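Local atomic coordinates of inorganic pyrophosphatase (Neisseria gonorrhoeae, PDB entry 5TEA), a protein that probably catalyses the magnesium-dependent hydrolysis of inorganic pyrophosphate to two phosphate ions, working as a homohexamer. Residues G23-G35 against P88-I100. Sequence-based numbering, arbitrary orientation.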
ATOM      1  N   GLY B  23       7.059   9.151  35.645  1.00 22.49           N
ATOM      2  CA  GLY B  23       6.728  10.257  34.763  1.00 23.58           C
ATOM      3  C   GLY B  23       5.777   9.913  33.634  1.00 21.19           C
ATOM      4  O   GLY B  23       5.337  10.815  32.913  1.00 24.41           O
ATOM      5  N   GLY B  24       5.456   8.639  33.466  1.00 22.28           N
ATOM      6  CA  GLY B  24       4.568   8.197  32.410  1.00 19.44           C
ATOM      7  C   GLY B  24       5.177   8.143  31.031  1.00 20.33           C
ATOM      8  O   GLY B  24       4.438   8.022  30.051  1.00 20.92           O
ATOM      9  N   ILE B  25       6.493   8.238  30.912  1.00 16.04           N
ATOM     10  CA  ILE B  25       7.179   8.118  29.626  1.00 19.23           C
ATOM     11  C   ILE B  25       8.059   6.884  29.735  1.00 18.99           C
ATOM     12  O   ILE B  25       9.063   6.903  30.451  1.00 21.34           O
ATOM     13  CB  ILE B  25       8.012   9.365  29.283  1.00 22.90           C
ATOM     14  CG1 ILE B  25       7.169  10.630  29.439  1.00 26.39           C
ATOM     15  CG2 ILE B  25       8.579   9.262  27.838  1.00 17.75           C
ATOM     16  CD1 ILE B  25       6.022  10.711  28.486  1.00 23.73           C
ATOM     17  N   ILE B  26       7.676   5.801  29.047  1.00 16.05           N
ATOM     18  CA  ILE B  26       8.360   4.521  29.172  1.00 21.47           C
ATOM     19  C   ILE B  26       8.984   4.137  27.834  1.00 21.38           C
ATOM     20  O   ILE B  26       8.690   4.728  26.795  1.00 17.72           O
ATOM     21  CB  ILE B  26       7.409   3.412  29.645  1.00 21.65           C
ATOM     22  CG1 ILE B  26       6.341   3.165  28.570  1.00 16.88           C
ATOM     23  CG2 ILE B  26       6.829   3.781  31.023  1.00 23.24           C
ATOM     24  CD1 ILE B  26       5.378   2.056  28.900  1.00 19.48           C
ATOM     25  N   ASN B  27       9.816   3.091  27.864  1.00 17.29           N
ATOM     26  CA  ASN B  27      10.417   2.555  26.646  1.00 18.45           C
ATOM     27  C   ASN B  27       9.574   1.389  26.150  1.00 19.81           C
ATOM     28  O   ASN B  27       9.193   0.516  26.936  1.00 20.33           O
ATOM     29  CB  ASN B  27      11.865   2.111  26.893  1.00 18.75           C
ATOM     30  CG  ASN B  27      12.777   3.274  27.261  1.00 24.08           C
ATOM     31  OD1 ASN B  27      12.627   4.370  26.737  1.00 25.93           O
ATOM     32  ND2 ASN B  27      13.706   3.042  28.179  1.00 22.74           N
ATOM     33  N   VAL B  28       9.285   1.380  24.850  1.00 15.32           N
ATOM     34  CA  VAL B  28       8.457   0.356  24.220  1.00 14.97           C
ATOM     35  C   VAL B  28       9.192  -0.168  22.999  1.00 18.89           C
ATOM     36  O   VAL B  28       9.790   0.608  22.246  1.00 19.05           O
ATOM     37  CB  VAL B  28       7.066   0.919  23.831  1.00 16.19           C
ATOM     38  CG1 VAL B  28       6.299  -0.065  22.951  1.00 20.27           C
ATOM     39  CG2 VAL B  28       6.278   1.209  25.105  1.00 17.58           C
ATOM     40  N   VAL B  29       9.193  -1.489  22.826  1.00 20.01           N
ATOM     41  CA  VAL B  29       9.726  -2.130  21.630  1.00 17.17           C
ATOM     42  C   VAL B  29       8.550  -2.635  20.801  1.00 22.61           C
ATOM     43  O   VAL B  29       7.701  -3.377  21.310  1.00 19.44           O
ATOM     44  CB  VAL B  29      10.697  -3.272  21.997  1.00 20.86           C
ATOM     45  CG1 VAL B  29      11.089  -4.077  20.755  1.00 18.28           C
ATOM     46  CG2 VAL B  29      11.942  -2.706  22.678  1.00 22.16           C
ATOM     47  N   ASN B  30       8.484  -2.232  19.525  1.00 18.80           N
ATOM     48  CA  ASN B  30       7.355  -2.608  18.680  1.00 17.06           C
ATOM     49  C   ASN B  30       7.587  -3.981  18.066  1.00 18.45           C
ATOM     50  O   ASN B  30       8.665  -4.251  17.510  1.00 20.87           O
ATOM     51  CB  ASN B  30       7.115  -1.587  17.564  1.00 16.83           C
ATOM     52  CG  ASN B  30       5.771  -1.794  16.871  1.00 18.59           C
ATOM     53  OD1 ASN B  30       4.721  -1.745  17.511  1.00 18.27           O
ATOM     54  ND2 ASN B  30       5.800  -2.026  15.560  1.00 16.75           N
ATOM     55  N   GLU B  31       6.575  -4.846  18.153  1.00 15.85           N
ATOM     56  CA  GLU B  31       6.651  -6.167  17.516  1.00 16.83           C
ATOM     57  C   GLU B  31       5.799  -6.296  16.262  1.00 15.05           C
ATOM     58  O   GLU B  31       6.231  -6.932  15.300  1.00 16.79           O
ATOM     59  CB  GLU B  31       6.235  -7.270  18.498  1.00 20.88           C
ATOM     60  CG  GLU B  31       7.119  -7.387  19.730  1.00 20.84           C
ATOM     61  CD  GLU B  31       6.414  -8.073  20.880  1.00 22.41           C
ATOM     62  OE1 GLU B  31       6.892  -9.134  21.316  1.00 21.36           O
ATOM     63  OE2 GLU B  31       5.383  -7.542  21.358  1.00 19.76           O
ATOM     64  N   ILE B  32       4.579  -5.753  16.256  1.00 16.72           N
ATOM     65  CA  ILE B  32       3.620  -5.994  15.187  1.00 16.61           C
ATOM     66  C   ILE B  32       3.105  -4.658  14.672  1.00 16.22           C
ATOM     67  O   ILE B  32       2.531  -3.884  15.442  1.00 17.92           O
ATOM     68  CB  ILE B  32       2.426  -6.845  15.650  1.00 13.87           C
ATOM     69  CG1 ILE B  32       2.885  -8.181  16.240  1.00 14.22           C
ATOM     70  CG2 ILE B  32       1.500  -7.105  14.446  1.00 15.11           C
ATOM     71  CD1 ILE B  32       1.712  -8.997  16.886  1.00 15.57           C
ATOM     72  N   PRO B  33       3.231  -4.363  13.381  1.00 16.71           N
ATOM     73  CA  PRO B  33       2.568  -3.173  12.825  1.00 17.04           C
ATOM     74  C   PRO B  33       1.053  -3.286  12.899  1.00 20.61           C
ATOM     75  O   PRO B  33       0.477  -4.352  12.657  1.00 16.41           O
ATOM     76  CB  PRO B  33       3.029  -3.163  11.362  1.00 15.88           C
ATOM     77  CG  PRO B  33       4.221  -4.112  11.308  1.00 18.50           C
ATOM     78  CD  PRO B  33       3.940  -5.136  12.344  1.00 16.20           C
ATOM     79  N   ALA B  34       0.405  -2.167  13.214  1.00 17.51           N
ATOM     80  CA  ALA B  34      -1.045  -2.101  13.100  1.00 12.05           C
ATOM     81  C   ALA B  34      -1.471  -2.551  11.711  1.00 16.45           C
ATOM     82  O   ALA B  34      -0.816  -2.228  10.721  1.00 15.21           O
ATOM     83  CB  ALA B  34      -1.532  -0.670  13.328  1.00 16.92           C
ATOM     84  N   GLY B  35      -2.581  -3.283  11.642  1.00 18.14           N
ATOM     85  CA  GLY B  35      -3.083  -3.798  10.387  1.00 21.08           C
ATOM     86  C   GLY B  35      -2.473  -5.104   9.920  1.00 23.38           C
ATOM     87  O   GLY B  35      -2.896  -5.627   8.880  1.00 19.02           O
ATOM     88  N   PRO B  88       1.159   2.737  10.554  1.00 21.05           N
ATOM     89  CA  PRO B  88       1.789   1.604  11.259  1.00 15.87           C
ATOM     90  C   PRO B  88       3.290   1.780  11.471  1.00 20.00           C
ATOM     91  O   PRO B  88       4.006   2.343  10.634  1.00 20.13           O
ATOM     92  CB  PRO B  88       1.495   0.403  10.344  1.00 22.17           C
ATOM     93  CG  PRO B  88       0.299   0.803   9.555  1.00 26.43           C
ATOM     94  CD  PRO B  88       0.400   2.300   9.367  1.00 25.93           C
ATOM     95  N   LEU B  89       3.757   1.287  12.615  1.00 16.95           N
ATOM     96  CA  LEU B  89       5.172   1.236  12.945  1.00 21.90           C
ATOM     97  C   LEU B  89       5.771  -0.122  12.584  1.00 20.97           C
ATOM     98  O   LEU B  89       5.129  -1.159  12.759  1.00 21.12           O
ATOM     99  CB  LEU B  89       5.340   1.521  14.443  1.00 24.85           C
ATOM    100  CG  LEU B  89       6.689   1.986  14.963  1.00 36.12           C
ATOM    101  CD1 LEU B  89       7.140   3.223  14.208  1.00 36.07           C
ATOM    102  CD2 LEU B  89       6.622   2.248  16.478  1.00 28.30           C
ATOM    103  N   ALA B  90       7.010  -0.118  12.085  1.00 23.36           N
ATOM    104  CA  ALA B  90       7.669  -1.368  11.706  1.00 22.82           C
ATOM    105  C   ALA B  90       8.121  -2.187  12.918  1.00 20.67           C
ATOM    106  O   ALA B  90       8.450  -1.650  13.982  1.00 17.94           O
ATOM    107  CB  ALA B  90       8.881  -1.085  10.816  1.00 29.25           C
ATOM    108  N   THR B  91       8.174  -3.505  12.727  1.00 18.09           N
ATOM    109  CA  THR B  91       8.752  -4.405  13.726  1.00 18.99           C
ATOM    110  C   THR B  91      10.197  -4.024  14.022  1.00 23.21           C
ATOM    111  O   THR B  91      10.990  -3.797  13.106  1.00 22.02           O
ATOM    112  CB  THR B  91       8.719  -5.860  13.224  1.00 20.87           C
ATOM    113  OG1 THR B  91       7.371  -6.292  13.011  1.00 18.89           O
ATOM    114  CG2 THR B  91       9.442  -6.807  14.198  1.00 22.03           C
ATOM    115  N   GLY B  92      10.552  -3.969  15.303  1.00 16.96           N
ATOM    116  CA  GLY B  92      11.942  -3.908  15.691  1.00 19.78           C
ATOM    117  C   GLY B  92      12.433  -2.549  16.139  1.00 20.96           C
ATOM    118  O   GLY B  92      13.554  -2.466  16.647  1.00 25.48           O
ATOM    119  N   VAL B  93      11.672  -1.496  15.962  1.00 17.76           N
ATOM    120  CA  VAL B  93      12.099  -0.187  16.450  0.70 19.80           C
ATOM    121  C   VAL B  93      11.579  -0.004  17.867  1.00 20.39           C
ATOM    122  O   VAL B  93      10.521  -0.519  18.241  1.00 22.90           O
ATOM    123  CB  VAL B  93      11.625   0.966  15.536  0.70 23.91           C
ATOM    124  CG1 VAL B  93      12.088   0.751  14.096  0.70 24.20           C
ATOM    125  CG2 VAL B  93      10.120   1.139  15.613  0.70 14.81           C
ATOM    126  N   PHE B  94      12.343   0.714  18.682  1.00 21.07           N
ATOM    127  CA  PHE B  94      11.895   1.064  20.019  1.00 23.98           C
ATOM    128  C   PHE B  94      11.694   2.571  20.092  1.00 22.90           C
ATOM    129  O   PHE B  94      12.200   3.322  19.256  1.00 19.95           O
ATOM    130  CB  PHE B  94      12.880   0.589  21.090  1.00 21.55           C
ATOM    131  CG  PHE B  94      14.091   1.475  21.251  1.00 24.05           C
ATOM    132  CD1 PHE B  94      15.211   1.293  20.449  1.00 24.47           C
ATOM    133  CD2 PHE B  94      14.113   2.477  22.203  1.00 26.91           C
ATOM    134  CE1 PHE B  94      16.331   2.105  20.593  1.00 27.90           C
ATOM    135  CE2 PHE B  94      15.231   3.303  22.341  1.00 27.69           C
ATOM    136  CZ  PHE B  94      16.336   3.104  21.545  1.00 28.21           C
ATOM    137  N   LEU B  95      10.931   3.007  21.094  1.00 19.29           N
ATOM    138  CA  LEU B  95      10.597   4.421  21.227  1.00 22.09           C
ATOM    139  C   LEU B  95      10.271   4.747  22.678  1.00 19.83           C
ATOM    140  O   LEU B  95       9.872   3.880  23.461  1.00 17.44           O
ATOM    141  CB  LEU B  95       9.407   4.805  20.344  1.00 17.77           C
ATOM    142  CG  LEU B  95       8.021   4.295  20.795  1.00 18.68           C
ATOM    143  CD1 LEU B  95       6.937   5.174  20.187  1.00 21.88           C
ATOM    144  CD2 LEU B  95       7.801   2.841  20.378  1.00 21.29           C
ATOM    145  N   GLU B  96      10.432   6.018  23.016  1.00 20.17           N
ATOM    146  CA  GLU B  96       9.844   6.557  24.230  1.00 17.28           C
ATOM    147  C   GLU B  96       8.371   6.819  23.970  1.00 17.60           C
ATOM    148  O   GLU B  96       8.007   7.453  22.969  1.00 16.88           O
ATOM    149  CB  GLU B  96      10.570   7.842  24.644  1.00 14.75           C
ATOM    150  CG  GLU B  96      12.027   7.569  24.957  1.00 20.03           C
ATOM    151  CD  GLU B  96      12.739   8.763  25.577  1.00 33.24           C
ATOM    152  OE1 GLU B  96      12.082   9.804  25.772  1.00 31.81           O
ATOM    153  OE2 GLU B  96      13.952   8.655  25.859  1.00 33.21           O
ATOM    154  N   ALA B  97       7.518   6.314  24.859  1.00 14.44           N
ATOM    155  CA  ALA B  97       6.079   6.369  24.654  1.00 16.10           C
ATOM    156  C   ALA B  97       5.388   6.871  25.910  1.00 17.16           C
ATOM    157  O   ALA B  97       5.804   6.553  27.026  1.00 19.06           O
ATOM    158  CB  ALA B  97       5.522   4.994  24.270  1.00 16.69           C
ATOM    159  N   ARG B  98       4.314   7.628  25.725  1.00 14.87           N
ATOM    160  CA  ARG B  98       3.526   8.094  26.860  1.00 22.30           C
ATOM    161  C   ARG B  98       2.480   7.043  27.207  1.00 20.95           C
ATOM    162  O   ARG B  98       1.783   6.545  26.317  1.00 16.08           O
ATOM    163  CB  ARG B  98       2.854   9.437  26.555  1.00 19.98           C
ATOM    164  CG  ARG B  98       1.723   9.796  27.521  1.00 18.77           C
ATOM    165  CD  ARG B  98       1.085  11.146  27.191  1.00 30.19           C
ATOM    166  NE  ARG B  98       1.937  12.264  27.584  1.00 33.45           N
ATOM    167  CZ  ARG B  98       1.985  12.794  28.805  1.00 33.78           C
ATOM    168  NH1 ARG B  98       1.223  12.325  29.785  1.00 30.57           N
ATOM    169  NH2 ARG B  98       2.802  13.808  29.045  1.00 42.23           N
ATOM    170  N   VAL B  99       2.386   6.706  28.495  1.00 16.54           N
ATOM    171  CA  VAL B  99       1.357   5.808  29.024  1.00 17.36           C
ATOM    172  C   VAL B  99       0.049   6.589  29.144  1.00 16.93           C
ATOM    173  O   VAL B  99      -0.010   7.589  29.870  1.00 18.05           O
ATOM    174  CB  VAL B  99       1.771   5.261  30.398  1.00 14.57           C
ATOM    175  CG1 VAL B  99       0.640   4.415  31.024  1.00 14.82           C
ATOM    176  CG2 VAL B  99       3.073   4.488  30.320  1.00 17.90           C
ATOM    177  N   ILE B 100      -1.006   6.143  28.463  1.00 13.97           N
ATOM    178  CA  ILE B 100      -2.294   6.829  28.566  1.00 16.49           C
ATOM    179  C   ILE B 100      -3.399   5.984  29.185  1.00 18.67           C
ATOM    180  O   ILE B 100      -4.482   6.531  29.457  1.00 16.69           O
ATOM    181  CB  ILE B 100      -2.776   7.413  27.213  1.00 16.06           C
ATOM    182  CG1 ILE B 100      -3.150   6.303  26.221  1.00 19.12           C
ATOM    183  CG2 ILE B 100      -1.763   8.427  26.642  1.00 18.35           C
ATOM    184  CD1 ILE B 100      -3.887   6.820  24.988  1.00 22.38           C
TER
HETATM  185  O   HOH W   1      14.993   5.485  25.543  1.00 40.92           O
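Val28 and Leu95 exchange two backbone hydrogen bonds, as do Ile26 and Ala97, and these pairs anchor two antiparallel strands whose axes approach to 4.5 Å. Bonds from Asn30 N to Val93 O, Gly92 N to Asn30 O and Val99 N to Gly24 O prolong the pairing at both ends.

Two side chains add polar links at the type II turn 90-93. With CG anti to the backbone N (chi1 -167°), the Asn30 amide extends to the backbone of the turn; its ND2 bonds to Ala90 O at 3.1 Å, with the acceptor close to the amide plane but the donor above the carbonyl plane. The hydroxyl OG1 of Thr91 gives a short 2.6 Å bond to Glu31 O, again from above the carbonyl plane.

Apolar contacts line the face bearing Ile26, Val28, Leu95 and Ala97. Ile26 meets Val99 about at right angles, where Ile26 CD1 lies 3.6 Å from Val99 CG2, and Val28 sets CG2 3.9 Å from Ala97 CB. Val81 and Cys117 help cover this layer. On the other face Val29 CG2 packs 3.8 Å from Phe94 CB and Ile25 CD1 lies over the Arg98 guanidinium, while Asn27 and Glu96 run side by side; a water donates to Asn27 OD1 at 2.9 Å and weakly to Glu96 OE2, and Asn27 ND2 is held by Thr17 O.

Phe94 and Leu95 continue the sheet into a second subunit. Glu31 and Ile32 both face Tyr65 in a classic beta bulge; Tyr65 probably binds substrate, so strand 25-32 runs beside the likely active site. The chemistry implies a backbone-zipped sheet centre, apolar on the face of Val28 and Ala97, mixed on that of Asn27 and Glu96, with side-chain bonds fixing the turn.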